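Local coordinates for protein exopolyphosphatase (Aquifex aeolicus, PDB 1T6C) that probably hydrolyses phosphoanhydride bonds, as in polyphosphate and guanosine pentaphosphate, as a calcium-binding member of the Ppx/GppA family with an actin-like fold, at residues L222-Y227 against Y241-K246. Sequence-based numbering, arbitrary orientation.
Sequences LEYNVY and YGQIKK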
loop_
_atom_site.group_PDB
_atom_site.type_symbol
_atom_site.label_atom_id
_atom_site.label_comp_id
_atom_site.label_asym_id
_atom_site.label_seq_id
_atom_site.Cartn_x
_atom_site.Cartn_y
_atom_site.Cartn_z
ATOM N N LEU A 222 16.259 6.546 -0.459
ATOM C CA LEU A 222 17.667 6.132 -0.478
ATOM C C LEU A 222 18.400 6.665 -1.718
ATOM O O LEU A 222 19.488 7.290 -1.596
ATOM C CB LEU A 222 17.761 4.597 -0.391
ATOM C CG LEU A 222 17.308 3.947 0.913
ATOM C CD1 LEU A 222 17.275 2.441 0.769
ATOM C CD2 LEU A 222 18.230 4.334 2.060
ATOM N N GLU A 223 17.806 6.475 -2.890
ATOM C CA GLU A 223 18.446 6.890 -4.157
ATOM C C GLU A 223 18.728 8.389 -4.205
ATOM O O GLU A 223 19.809 8.810 -4.619
ATOM C CB GLU A 223 17.606 6.464 -5.348
ATOM C CG GLU A 223 18.167 6.908 -6.683
ATOM C CD GLU A 223 19.529 6.337 -6.997
ATOM O OE1 GLU A 223 19.916 5.281 -6.437
ATOM O OE2 GLU A 223 20.236 6.953 -7.807
ATOM N N TYR A 224 17.778 9.175 -3.707
ATOM C CA TYR A 224 17.811 10.611 -3.801
ATOM C C TYR A 224 18.259 11.305 -2.520
ATOM O O TYR A 224 18.177 12.527 -2.434
ATOM C CB TYR A 224 16.471 11.121 -4.319
ATOM C CG TYR A 224 16.285 10.704 -5.761
ATOM C CD1 TYR A 224 17.076 11.267 -6.765
ATOM C CD2 TYR A 224 15.409 9.668 -6.121
ATOM C CE1 TYR A 224 16.933 10.862 -8.100
ATOM C CE2 TYR A 224 15.272 9.269 -7.453
ATOM C CZ TYR A 224 16.028 9.875 -8.434
ATOM O OH TYR A 224 15.943 9.469 -9.748
ATOM N N ASN A 225 18.781 10.543 -1.556
ATOM C CA ASN A 225 19.358 11.126 -0.336
ATOM C C ASN A 225 18.387 11.986 0.423
ATOM O O ASN A 225 18.723 13.081 0.882
ATOM C CB ASN A 225 20.617 11.941 -0.668
ATOM C CG ASN A 225 21.651 11.134 -1.375
ATOM O OD1 ASN A 225 22.072 10.111 -0.870
ATOM N ND2 ASN A 225 22.077 11.595 -2.555
ATOM N N VAL A 226 17.161 11.473 0.543
ATOM C CA VAL A 226 16.081 12.149 1.261
ATOM C C VAL A 226 16.055 11.618 2.691
ATOM O O VAL A 226 15.726 10.441 2.978
ATOM C CB VAL A 226 14.707 11.910 0.619
ATOM C CG1 VAL A 226 13.636 12.705 1.364
ATOM C CG2 VAL A 226 14.744 12.346 -0.859
ATOM N N TYR A 227 16.400 12.514 3.621
ATOM C CA TYR A 227 16.388 12.173 5.023
ATOM C C TYR A 227 16.240 13.461 5.835
ATOM O O TYR A 227 17.029 14.371 5.643
ATOM C CB TYR A 227 17.706 11.528 5.412
ATOM C CG TYR A 227 17.848 11.312 6.893
ATOM C CD1 TYR A 227 17.267 10.229 7.527
ATOM C CD2 TYR A 227 18.552 12.226 7.667
ATOM C CE1 TYR A 227 17.399 10.058 8.884
ATOM C CE2 TYR A 227 18.679 12.048 9.034
ATOM C CZ TYR A 227 18.111 10.987 9.623
ATOM O OH TYR A 227 18.242 10.830 10.998
ATOM N N TYR A 241 15.586 0.957 -13.940
ATOM C CA TYR A 241 15.972 -0.431 -13.725
ATOM C C TYR A 241 17.381 -0.452 -13.106
ATOM O O TYR A 241 17.630 -1.153 -12.128
ATOM C CB TYR A 241 15.933 -1.217 -15.047
ATOM C CG TYR A 241 16.361 -2.647 -14.839
ATOM C CD1 TYR A 241 15.437 -3.623 -14.530
ATOM C CD2 TYR A 241 17.718 -3.011 -14.902
ATOM C CE1 TYR A 241 15.852 -4.965 -14.300
ATOM C CE2 TYR A 241 18.122 -4.319 -14.687
ATOM C CZ TYR A 241 17.187 -5.286 -14.378
ATOM O OH TYR A 241 17.625 -6.568 -14.150
ATOM N N GLY A 242 18.329 0.273 -13.721
ATOM C CA GLY A 242 19.692 0.315 -13.204
ATOM C C GLY A 242 19.822 0.748 -11.751
ATOM O O GLY A 242 20.615 0.183 -11.007
ATOM N N GLN A 243 19.050 1.759 -11.359
ATOM C CA GLN A 243 19.073 2.257 -9.980
ATOM C C GLN A 243 18.519 1.188 -9.018
ATOM O O GLN A 243 19.106 0.922 -7.948
ATOM C CB GLN A 243 18.260 3.529 -9.849
ATOM C CG GLN A 243 18.982 4.791 -10.367
ATOM C CD GLN A 243 18.047 6.016 -10.495
ATOM O OE1 GLN A 243 16.929 5.900 -10.925
ATOM N NE2 GLN A 243 18.521 7.192 -10.080
ATOM N N ILE A 244 17.425 0.551 -9.430
ATOM C CA ILE A 244 16.790 -0.466 -8.592
ATOM C C ILE A 244 17.706 -1.675 -8.504
ATOM O O ILE A 244 17.862 -2.258 -7.446
ATOM C CB ILE A 244 15.388 -0.812 -9.119
ATOM C CG1 ILE A 244 14.476 0.423 -9.059
ATOM C CG2 ILE A 244 14.761 -1.950 -8.296
ATOM C CD1 ILE A 244 13.126 0.206 -9.661
ATOM N N LYS A 245 18.335 -2.069 -9.607
ATOM C CA LYS A 245 19.271 -3.206 -9.591
ATOM C C LYS A 245 20.422 -2.963 -8.612
ATOM O O LYS A 245 20.796 -3.845 -7.825
ATOM C CB LYS A 245 19.838 -3.494 -10.995
ATOM C CG LYS A 245 20.694 -4.753 -11.030
ATOM C CD LYS A 245 21.420 -4.977 -12.329
ATOM C CE LYS A 245 22.351 -6.190 -12.243
ATOM N NZ LYS A 245 23.530 -5.962 -11.358
ATOM N N LYS A 246 20.979 -1.771 -8.628
ATOM C CA LYS A 246 22.095 -1.469 -7.739
ATOM C C LYS A 246 21.682 -1.536 -6.269
ATOM O O LYS A 246 22.441 -2.054 -5.440
ATOM C CB LYS A 246 22.742 -0.148 -8.118
ATOM C CG LYS A 246 23.628 -0.330 -9.326
ATOM C CD LYS A 246 24.019 1.007 -9.936
ATOM C CE LYS A 246 25.523 1.228 -9.942
ATOM N NZ LYS A 246 25.817 2.622 -10.402
HETATM O O HOH W 1 21.275 3.182 -7.588
HETATM O O HOH W 2 16.567 8.326 -12.684
#
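Q243 reaches across from its helix and gives NE2 to E223, 2.9 Å from NE2 to OE2. The bond is bent, 131° at the hydrogen, and the amide nitrogen comes from above the carboxylate plane rather than within it; the two flat groups are turned 63° against each other. The same NE2 has a second, weak bond to Y224 OH at 3.5 Å, with the tyrosine ring standing perpendicular to the amide. In E223, CG lies anti to the backbone N (chi1 177°), which sets it over one face of the Y224 ring, toward the rim; the bend at chi2 then carries the carboxylate across the Q243 chain, E223 CD 3.7 Å from Q243 CG.

Two waters bridge the segments. One donates to E223 OE1 at 2.8 Å and to Q243 O; the other donates to Y224 OH and to Q243 OE1 at 3.0 Å. Beyond these segments, E223 OE1 accepts from W247 NE1, Q243 OE1 from T240 N, and Y224 OH donates to V238 O. With an alanine here in place of E223, W247 NE1 is likely to lose this acceptor and Q243 NE2 to keep just the weak tyrosine bond, its amide still held through OE1.

This is a small, polar surface contact away from the calcium site. Helix 214-223 ends here in a Schellman motif, with N225 at positive phi as C-prime, and meets the first turn of helix 241-251. E223 and Y224 rest on L239 of edge strand 238-240; I244, pointing away from 222-227, packs on L239 too and on I278 and L285 of helix 274-288.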